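Local coordinates for L-tyrosine isonitrile synthase (Pseudomonas aeruginosa, PDB 3E59), which converts L-tyrosine into its isonitrile derivative for paerucumarin biosynthesis, taking the isonitrile carbon from C2 of ribulose 5-phosphate, at residues Leu16-Arg30 with Phe266-Thr279. Residues are numbered along the deposited sequence; the frame is centred on the assembly and turned at random.
Sequences LKELLLYRRRYPEHR and FGIHMMPTRDDWLT
Arg24 packs on His269 and bonds to Ile268 and Asp276, in the loop that follows strand 265-267, the edge strand of the parallel sheet. Extended from CG to NE, the side chain sets Arg24 CG over the centre of the His269 ring, 3.6 Å from the centroid (CH-pi). One guanidinium face lies against His269 ND1, the planes 31° apart, while its edge turns to carbonyls. Arg24 NH1 reaches Asp276 O at 2.8 Å and Leu278 O at 3.0 Å. Arg24 NE meets Ile268 O at 2.8 Å along a more bent path (138°). Arg24 N donates to Gly267 O, and the buried Phe266 ring takes Arg23 CG over one face.

The looser flank carries exposed Pro27 and Arg30, and a water links Glu28 OE1 to Trp277 NE1. From here Arg30 grips buried Asp276 side-on and nearly coplanar: Arg30 NE to Asp276 OD2 at 2.8 Å, Arg30 NH2 to the syn lone pair of Asp276 OD1 at 2.7 Å. With His269 NE2 and Arg25 N, three N-H groups converge on Asp276 OD1 and, together with the Arg30 NE bond, fix the carboxylate's rotation, while the Arg24 guanidinium ties together Ile268 O, Asp276 O and Leu278 O.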
ATOM      1  N   LEU A  16       4.314   7.498 -17.846  1.00 41.74           N
ATOM      2  CA  LEU A  16       5.327   6.849 -17.019  1.00 41.83           C
ATOM      3  C   LEU A  16       6.166   7.883 -16.276  1.00 41.71           C
ATOM      4  O   LEU A  16       6.447   7.721 -15.090  1.00 42.64           O
ATOM      5  CB  LEU A  16       6.216   5.914 -17.866  1.00 39.90           C
ATOM      6  CG  LEU A  16       7.295   5.126 -17.103  1.00 41.31           C
ATOM      7  CD1 LEU A  16       6.704   4.217 -16.014  1.00 37.58           C
ATOM      8  CD2 LEU A  16       8.162   4.319 -18.059  1.00 40.53           C
ATOM      9  N   LYS A  17       6.556   8.947 -16.978  1.00 45.41           N
ATOM     10  CA  LYS A  17       7.353  10.029 -16.380  1.00 48.06           C
ATOM     11  C   LYS A  17       6.614  10.654 -15.196  1.00 47.40           C
ATOM     12  O   LYS A  17       7.235  11.039 -14.208  1.00 49.53           O
ATOM     13  CB  LYS A  17       7.738  11.088 -17.425  1.00 46.96           C
ATOM     14  N   GLU A  18       5.289  10.727 -15.308  1.00 47.25           N
ATOM     15  CA  GLU A  18       4.409  11.147 -14.214  1.00 48.73           C
ATOM     16  C   GLU A  18       4.475  10.218 -12.977  1.00 46.22           C
ATOM     17  O   GLU A  18       4.482  10.692 -11.837  1.00 47.75           O
ATOM     18  CB  GLU A  18       2.968  11.258 -14.728  1.00 50.91           C
ATOM     19  CG  GLU A  18       1.974  11.800 -13.733  1.00 53.26           C
ATOM     20  CD  GLU A  18       2.231  13.255 -13.389  1.00 55.65           C
ATOM     21  OE1 GLU A  18       2.470  14.045 -14.327  1.00 55.01           O
ATOM     22  OE2 GLU A  18       2.200  13.596 -12.181  1.00 55.86           O
ATOM     23  N   LEU A  19       4.524   8.909 -13.205  1.00 40.19           N
ATOM     24  CA  LEU A  19       4.651   7.927 -12.119  1.00 38.10           C
ATOM     25  C   LEU A  19       6.054   7.912 -11.519  1.00 36.37           C
ATOM     26  O   LEU A  19       6.208   7.736 -10.324  1.00 37.85           O
ATOM     27  CB  LEU A  19       4.316   6.511 -12.627  1.00 36.82           C
ATOM     28  CG  LEU A  19       2.997   6.309 -13.386  1.00 37.92           C
ATOM     29  CD1 LEU A  19       2.959   4.945 -14.081  1.00 36.95           C
ATOM     30  CD2 LEU A  19       1.801   6.477 -12.449  1.00 39.42           C
ATOM     31  N   LEU A  20       7.070   8.080 -12.370  1.00 36.03           N
ATOM     32  CA  LEU A  20       8.465   7.954 -11.971  1.00 36.26           C
ATOM     33  C   LEU A  20       8.893   8.987 -10.918  1.00 38.52           C
ATOM     34  O   LEU A  20       9.796   8.719 -10.119  1.00 36.13           O
ATOM     35  CB  LEU A  20       9.379   8.034 -13.206  1.00 36.22           C
ATOM     36  CG  LEU A  20       9.502   6.782 -14.097  1.00 36.68           C
ATOM     37  CD1 LEU A  20      10.224   7.121 -15.376  1.00 33.11           C
ATOM     38  CD2 LEU A  20      10.217   5.642 -13.353  1.00 33.89           C
ATOM     39  N   LEU A  21       8.246  10.158 -10.944  1.00 37.54           N
ATOM     40  CA  LEU A  21       8.423  11.210  -9.937  1.00 38.52           C
ATOM     41  C   LEU A  21       8.126  10.761  -8.510  1.00 38.94           C
ATOM     42  O   LEU A  21       8.699  11.310  -7.568  1.00 40.08           O
ATOM     43  CB  LEU A  21       7.513  12.401 -10.243  1.00 40.80           C
ATOM     44  CG  LEU A  21       7.734  13.160 -11.543  1.00 43.47           C
ATOM     45  CD1 LEU A  21       6.511  14.022 -11.852  1.00 42.43           C
ATOM     46  CD2 LEU A  21       9.035  13.998 -11.484  1.00 43.95           C
ATOM     47  N   TYR A  22       7.235   9.776  -8.361  1.00 37.28           N
ATOM     48  CA  TYR A  22       6.741   9.329  -7.056  1.00 35.34           C
ATOM     49  C   TYR A  22       7.106   7.877  -6.734  1.00 37.23           C
ATOM     50  O   TYR A  22       6.473   7.236  -5.880  1.00 33.85           O
ATOM     51  CB  TYR A  22       5.217   9.516  -6.998  1.00 39.27           C
ATOM     52  CG  TYR A  22       4.789  10.937  -7.310  1.00 42.17           C
ATOM     53  CD1 TYR A  22       4.911  11.948  -6.351  1.00 40.87           C
ATOM     54  CD2 TYR A  22       4.293  11.277  -8.568  1.00 41.50           C
ATOM     55  CE1 TYR A  22       4.539  13.256  -6.640  1.00 41.96           C
ATOM     56  CE2 TYR A  22       3.925  12.582  -8.863  1.00 42.08           C
ATOM     57  CZ  TYR A  22       4.044  13.557  -7.890  1.00 41.67           C
ATOM     58  OH  TYR A  22       3.679  14.850  -8.165  1.00 46.49           O
ATOM     59  N   ARG A  23       8.133   7.359  -7.399  1.00 37.25           N
ATOM     60  CA  ARG A  23       8.482   5.945  -7.272  1.00 37.45           C
ATOM     61  C   ARG A  23       9.161   5.637  -5.925  1.00 35.74           C
ATOM     62  O   ARG A  23      10.055   6.369  -5.474  1.00 34.39           O
ATOM     63  CB  ARG A  23       9.353   5.495  -8.458  1.00 38.10           C
ATOM     64  CG  ARG A  23       9.574   3.986  -8.517  1.00 41.63           C
ATOM     65  CD  ARG A  23      10.346   3.537  -9.746  1.00 40.58           C
ATOM     66  NE  ARG A  23      11.700   4.086  -9.811  1.00 39.76           N
ATOM     67  CZ  ARG A  23      12.820   3.416  -9.553  1.00 41.64           C
ATOM     68  NH1 ARG A  23      12.785   2.127  -9.208  1.00 38.43           N
ATOM     69  NH2 ARG A  23      13.994   4.042  -9.656  1.00 41.43           N
ATOM     70  N   ARG A  24       8.708   4.570  -5.271  1.00 34.42           N
ATOM     71  CA  ARG A  24       9.417   4.034  -4.106  1.00 34.95           C
ATOM     72  C   ARG A  24      10.630   3.254  -4.596  1.00 36.64           C
ATOM     73  O   ARG A  24      10.503   2.411  -5.494  1.00 36.08           O
ATOM     74  CB  ARG A  24       8.529   3.082  -3.318  1.00 35.98           C
ATOM     75  CG  ARG A  24       7.383   3.739  -2.665  1.00 36.14           C
ATOM     76  CD  ARG A  24       6.596   2.758  -1.851  1.00 34.18           C
ATOM     77  NE  ARG A  24       5.300   3.359  -1.543  1.00 35.21           N
ATOM     78  CZ  ARG A  24       4.939   3.875  -0.370  1.00 35.73           C
ATOM     79  NH1 ARG A  24       5.751   3.847   0.687  1.00 35.91           N
ATOM     80  NH2 ARG A  24       3.735   4.400  -0.256  1.00 33.49           N
ATOM     81  N   ARG A  25      11.796   3.555  -4.025  1.00 36.68           N
ATOM     82  CA  ARG A  25      13.028   2.812  -4.293  1.00 37.14           C
ATOM     83  C   ARG A  25      13.426   2.116  -3.004  1.00 37.78           C
ATOM     84  O   ARG A  25      13.026   2.565  -1.929  1.00 37.21           O
ATOM     85  CB  ARG A  25      14.151   3.761  -4.714  1.00 38.49           C
ATOM     86  CG  ARG A  25      13.888   4.567  -5.985  1.00 39.89           C
ATOM     87  CD  ARG A  25      15.134   5.334  -6.396  1.00 41.56           C
ATOM     88  NE  ARG A  25      16.225   4.437  -6.788  1.00 43.83           N
ATOM     89  CZ  ARG A  25      17.516   4.763  -6.803  1.00 44.23           C
ATOM     90  NH1 ARG A  25      17.920   5.977  -6.441  1.00 42.67           N
ATOM     91  NH2 ARG A  25      18.412   3.861  -7.180  1.00 45.40           N
ATOM     92  N   TYR A  26      14.188   1.020  -3.097  1.00 36.68           N
ATOM     93  CA  TYR A  26      14.779   0.401  -1.911  1.00 36.86           C
ATOM     94  C   TYR A  26      15.761   1.390  -1.294  1.00 35.04           C
ATOM     95  O   TYR A  26      16.627   1.891  -2.003  1.00 37.08           O
ATOM     96  CB  TYR A  26      15.474  -0.928  -2.258  1.00 36.42           C
ATOM     97  CG  TYR A  26      14.510  -2.003  -2.715  1.00 37.10           C
ATOM     98  CD1 TYR A  26      13.787  -2.764  -1.790  1.00 35.73           C
ATOM     99  CD2 TYR A  26      14.294  -2.235  -4.076  1.00 37.25           C
ATOM    100  CE1 TYR A  26      12.899  -3.750  -2.213  1.00 37.38           C
ATOM    101  CE2 TYR A  26      13.404  -3.216  -4.510  1.00 37.18           C
ATOM    102  CZ  TYR A  26      12.713  -3.961  -3.578  1.00 36.67           C
ATOM    103  OH  TYR A  26      11.836  -4.915  -3.996  1.00 38.73           O
ATOM    104  N   PRO A  27      15.612   1.703   0.017  1.00 35.96           N
ATOM    105  CA  PRO A  27      16.549   2.635   0.683  1.00 37.25           C
ATOM    106  C   PRO A  27      18.003   2.230   0.435  1.00 36.93           C
ATOM    107  O   PRO A  27      18.865   3.094   0.271  1.00 36.95           O
ATOM    108  CB  PRO A  27      16.206   2.482   2.175  1.00 38.27           C
ATOM    109  CG  PRO A  27      14.763   2.056   2.180  1.00 40.25           C
ATOM    110  CD  PRO A  27      14.576   1.207   0.946  1.00 36.71           C
ATOM    111  N   GLU A  28      18.254   0.921   0.388  1.00 35.83           N
ATOM    112  CA  GLU A  28      19.593   0.374   0.145  1.00 39.93           C
ATOM    113  C   GLU A  28      20.183   0.726  -1.235  1.00 40.58           C
ATOM    114  O   GLU A  28      21.398   0.650  -1.428  1.00 39.18           O
ATOM    115  CB  GLU A  28      19.590  -1.150   0.361  1.00 40.27           C
ATOM    116  CG  GLU A  28      19.348  -1.568   1.828  1.00 38.98           C
ATOM    117  CD  GLU A  28      17.875  -1.572   2.251  1.00 38.60           C
ATOM    118  OE1 GLU A  28      16.980  -1.272   1.413  1.00 35.03           O
ATOM    119  OE2 GLU A  28      17.605  -1.905   3.430  1.00 36.83           O
ATOM    120  N   HIS A  29      19.328   1.119  -2.179  1.00 41.18           N
ATOM    121  CA  HIS A  29      19.775   1.459  -3.541  1.00 42.25           C
ATOM    122  C   HIS A  29      19.966   2.956  -3.782  1.00 44.89           C
ATOM    123  O   HIS A  29      20.555   3.344  -4.787  1.00 44.81           O
ATOM    124  CB  HIS A  29      18.813   0.899  -4.601  1.00 40.41           C
ATOM    125  CG  HIS A  29      18.669  -0.591  -4.578  1.00 39.42           C
ATOM    126  ND1 HIS A  29      17.660  -1.246  -5.248  1.00 39.93           N
ATOM    127  CD2 HIS A  29      19.398  -1.555  -3.963  1.00 41.36           C
ATOM    128  CE1 HIS A  29      17.778  -2.549  -5.060  1.00 39.05           C
ATOM    129  NE2 HIS A  29      18.821  -2.763  -4.277  1.00 41.51           N
ATOM    130  N   ARG A  30      19.473   3.794  -2.871  1.00 47.58           N
ATOM    131  CA  ARG A  30      19.472   5.248  -3.081  1.00 50.83           C
ATOM    132  C   ARG A  30      20.868   5.887  -3.124  1.00 54.52           C
ATOM    133  O   ARG A  30      21.129   6.746  -3.973  1.00 56.10           O
ATOM    134  CB  ARG A  30      18.591   5.952  -2.039  1.00 50.49           C
ATOM    135  CG  ARG A  30      17.094   5.644  -2.172  1.00 50.86           C
ATOM    136  CD  ARG A  30      16.225   6.657  -1.420  1.00 50.54           C
ATOM    137  NE  ARG A  30      14.810   6.534  -1.779  1.00 49.99           N
ATOM    138  CZ  ARG A  30      14.216   7.177  -2.787  1.00 49.91           C
ATOM    139  NH1 ARG A  30      14.902   8.010  -3.555  1.00 48.15           N
ATOM    140  NH2 ARG A  30      12.921   6.989  -3.024  1.00 50.40           N
ATOM    141  N   PHE A 266       4.889  -1.664  -9.534  1.00 39.15           N
ATOM    142  CA  PHE A 266       5.526  -0.353  -9.516  1.00 37.57           C
ATOM    143  C   PHE A 266       5.240   0.350  -8.183  1.00 38.33           C
ATOM    144  O   PHE A 266       4.108   0.757  -7.924  1.00 38.67           O
ATOM    145  CB  PHE A 266       5.005   0.484 -10.682  1.00 35.05           C
ATOM    146  CG  PHE A 266       5.651   1.850 -10.795  1.00 36.94           C
ATOM    147  CD1 PHE A 266       5.228   2.911  -9.990  1.00 34.96           C
ATOM    148  CD2 PHE A 266       6.668   2.076 -11.724  1.00 34.14           C
ATOM    149  CE1 PHE A 266       5.808   4.171 -10.093  1.00 32.95           C
ATOM    150  CE2 PHE A 266       7.256   3.328 -11.841  1.00 35.25           C
ATOM    151  CZ  PHE A 266       6.829   4.380 -11.021  1.00 35.02           C
ATOM    152  N   GLY A 267       6.260   0.497  -7.341  1.00 37.09           N
ATOM    153  CA  GLY A 267       6.081   1.161  -6.035  1.00 37.85           C
ATOM    154  C   GLY A 267       5.892   2.661  -6.173  1.00 34.60           C
ATOM    155  O   GLY A 267       6.623   3.326  -6.907  1.00 35.41           O
ATOM    156  N   ILE A 268       4.906   3.204  -5.469  1.00 36.33           N
ATOM    157  CA  ILE A 268       4.558   4.622  -5.615  1.00 35.72           C
ATOM    158  C   ILE A 268       4.319   5.295  -4.260  1.00 36.89           C
ATOM    159  O   ILE A 268       3.705   4.710  -3.351  1.00 35.45           O
ATOM    160  CB  ILE A 268       3.326   4.816  -6.577  1.00 36.45           C
ATOM    161  CG1 ILE A 268       3.131   6.293  -6.938  1.00 37.75           C
ATOM    162  CG2 ILE A 268       2.038   4.200  -5.983  1.00 35.20           C
ATOM    163  CD1 ILE A 268       2.390   6.513  -8.243  1.00 39.42           C
ATOM    164  N   HIS A 269       4.822   6.524  -4.136  1.00 35.80           N
ATOM    165  CA  HIS A 269       4.615   7.345  -2.954  1.00 37.47           C
ATOM    166  C   HIS A 269       3.331   8.144  -3.079  1.00 36.90           C
ATOM    167  O   HIS A 269       2.878   8.449  -4.189  1.00 38.86           O
ATOM    168  CB  HIS A 269       5.803   8.275  -2.713  1.00 35.31           C
ATOM    169  CG  HIS A 269       6.979   7.604  -2.068  1.00 35.38           C
ATOM    170  ND1 HIS A 269       6.984   7.220  -0.741  1.00 37.42           N
ATOM    171  CD2 HIS A 269       8.210   7.300  -2.549  1.00 33.49           C
ATOM    172  CE1 HIS A 269       8.156   6.688  -0.439  1.00 34.81           C
ATOM    173  NE2 HIS A 269       8.922   6.738  -1.515  1.00 35.06           N
ATOM    174  N   MET A 270       2.734   8.447  -1.933  1.00 34.76           N
ATOM    175  CA  MET A 270       1.453   9.166  -1.874  1.00 37.32           C
ATOM    176  C   MET A 270       1.514  10.455  -1.029  1.00 37.33           C
ATOM    177  O   MET A 270       0.575  11.257  -1.051  1.00 44.00           O
ATOM    178  CB  MET A 270       0.354   8.246  -1.333  1.00 35.37           C
ATOM    179  CG  MET A 270       0.059   7.009  -2.171  1.00 37.55           C
ATOM    180  SD  MET A 270      -1.187   5.993  -1.389  1.00 39.58           S
ATOM    181  CE  MET A 270      -0.345   5.523   0.130  1.00 34.08           C
ATOM    182  N   MET A 271       2.595  10.624  -0.273  1.00 35.13           N
ATOM    183  CA  MET A 271       2.912  11.842   0.502  1.00 34.79           C
ATOM    184  C   MET A 271       4.424  11.860   0.585  1.00 34.79           C
ATOM    185  O   MET A 271       5.044  10.791   0.551  1.00 37.16           O
ATOM    186  CB  MET A 271       2.414  11.746   1.942  1.00 34.45           C
ATOM    187  CG  MET A 271       0.938  11.935   2.148  1.00 37.17           C
ATOM    188  SD  MET A 271       0.508  11.694   3.884  1.00 38.61           S
ATOM    189  CE  MET A 271       1.179  13.169   4.624  1.00 30.52           C
ATOM    190  N   PRO A 272       5.033  13.062   0.695  1.00 34.84           N
ATOM    191  CA  PRO A 272       6.465  13.101   0.968  1.00 33.32           C
ATOM    192  C   PRO A 272       6.811  12.326   2.249  1.00 35.12           C
ATOM    193  O   PRO A 272       6.108  12.439   3.256  1.00 33.71           O
ATOM    194  CB  PRO A 272       6.740  14.595   1.137  1.00 34.92           C
ATOM    195  CG  PRO A 272       5.667  15.266   0.289  1.00 31.32           C
ATOM    196  CD  PRO A 272       4.462  14.417   0.538  1.00 31.26           C
ATOM    197  N   THR A 273       7.874  11.528   2.186  1.00 34.31           N
ATOM    198  CA  THR A 273       8.363  10.762   3.336  1.00 33.90           C
ATOM    199  C   THR A 273       9.813  10.331   3.126  1.00 37.32           C
ATOM    200  O   THR A 273      10.238  10.077   1.994  1.00 37.12           O
ATOM    201  CB  THR A 273       7.440   9.541   3.666  1.00 35.62           C
ATOM    202  OG1 THR A 273       7.850   8.924   4.893  1.00 37.88           O
ATOM    203  CG2 THR A 273       7.433   8.501   2.558  1.00 34.46           C
ATOM    204  N   ARG A 274      10.567  10.256   4.222  1.00 37.74           N
ATOM    205  CA  ARG A 274      11.952   9.783   4.211  1.00 36.72           C
ATOM    206  C   ARG A 274      12.053   8.258   4.052  1.00 36.36           C
ATOM    207  O   ARG A 274      13.006   7.759   3.461  1.00 38.75           O
ATOM    208  CB  ARG A 274      12.648  10.191   5.518  1.00 40.88           C
ATOM    209  N   ASP A 275      11.079   7.534   4.601  1.00 33.27           N
ATOM    210  CA  ASP A 275      11.076   6.081   4.613  1.00 33.29           C
ATOM    211  C   ASP A 275      10.235   5.552   3.462  1.00 35.28           C
ATOM    212  O   ASP A 275       9.016   5.745   3.442  1.00 34.79           O
ATOM    213  CB  ASP A 275      10.549   5.568   5.954  1.00 32.47           C
ATOM    214  CG  ASP A 275      10.513   4.046   6.047  1.00 36.85           C
ATOM    215  OD1 ASP A 275      10.948   3.330   5.104  1.00 38.42           O
ATOM    216  OD2 ASP A 275      10.019   3.553   7.083  1.00 38.97           O
ATOM    217  N   ASP A 276      10.892   4.877   2.515  1.00 34.28           N
ATOM    218  CA  ASP A 276      10.206   4.292   1.343  1.00 32.63           C
ATOM    219  C   ASP A 276       9.233   3.165   1.679  1.00 29.73           C
ATOM    220  O   ASP A 276       8.371   2.842   0.863  1.00 31.11           O
ATOM    221  CB  ASP A 276      11.219   3.780   0.303  1.00 33.27           C
ATOM    222  CG  ASP A 276      11.931   4.904  -0.422  1.00 35.57           C
ATOM    223  OD1 ASP A 276      11.374   5.453  -1.408  1.00 35.32           O
ATOM    224  OD2 ASP A 276      13.062   5.227  -0.004  1.00 35.12           O
ATOM    225  N   TRP A 277       9.395   2.547   2.852  1.00 26.53           N
ATOM    226  CA  TRP A 277       8.469   1.516   3.333  1.00 29.51           C
ATOM    227  C   TRP A 277       7.252   2.064   4.114  1.00 31.42           C
ATOM    228  O   TRP A 277       6.314   1.314   4.423  1.00 30.63           O
ATOM    229  CB  TRP A 277       9.220   0.480   4.202  1.00 30.16           C
ATOM    230  CG  TRP A 277      10.152  -0.383   3.400  1.00 31.93           C
ATOM    231  CD1 TRP A 277      11.500  -0.214   3.240  1.00 30.63           C
ATOM    232  CD2 TRP A 277       9.798  -1.539   2.626  1.00 29.06           C
ATOM    233  NE1 TRP A 277      12.005  -1.197   2.425  1.00 30.91           N
ATOM    234  CE2 TRP A 277      10.984  -2.026   2.034  1.00 30.93           C
ATOM    235  CE3 TRP A 277       8.599  -2.221   2.391  1.00 31.21           C
ATOM    236  CZ2 TRP A 277      11.004  -3.160   1.201  1.00 30.05           C
ATOM    237  CZ3 TRP A 277       8.622  -3.365   1.568  1.00 30.92           C
ATOM    238  CH2 TRP A 277       9.819  -3.813   0.985  1.00 30.05           C
ATOM    239  N   LEU A 278       7.275   3.352   4.450  1.00 31.31           N
ATOM    240  CA  LEU A 278       6.251   3.908   5.329  1.00 31.98           C
ATOM    241  C   LEU A 278       4.976   4.210   4.558  1.00 31.57           C
ATOM    242  O   LEU A 278       5.024   4.795   3.477  1.00 31.05           O
ATOM    243  CB  LEU A 278       6.751   5.175   6.042  1.00 31.05           C
ATOM    244  CG  LEU A 278       5.860   5.750   7.161  1.00 31.62           C
ATOM    245  CD1 LEU A 278       5.564   4.704   8.248  1.00 28.93           C
ATOM    246  CD2 LEU A 278       6.522   6.984   7.783  1.00 32.83           C
ATOM    247  N   THR A 279       3.848   3.809   5.141  1.00 29.81           N
ATOM    248  CA  THR A 279       2.533   4.049   4.580  1.00 33.98           C
ATOM    249  C   THR A 279       1.631   4.749   5.627  1.00 35.27           C
ATOM    250  O   THR A 279       1.892   4.644   6.828  1.00 35.49           O
ATOM    251  CB  THR A 279       1.896   2.747   4.102  1.00 32.49           C
ATOM    252  OG1 THR A 279       1.745   1.870   5.216  1.00 33.65           O
ATOM    253  CG2 THR A 279       2.767   2.065   3.011  1.00 30.97           C
TER
HETATM  254  O   HOH W   1       9.003   0.496  -6.869  1.00 26.31           O
HETATM  255  O   HOH W   2       3.233   6.191   1.673  1.00 37.38           O
HETATM  256  O   HOH W   3      14.539  -2.321   1.899  1.00 31.48           O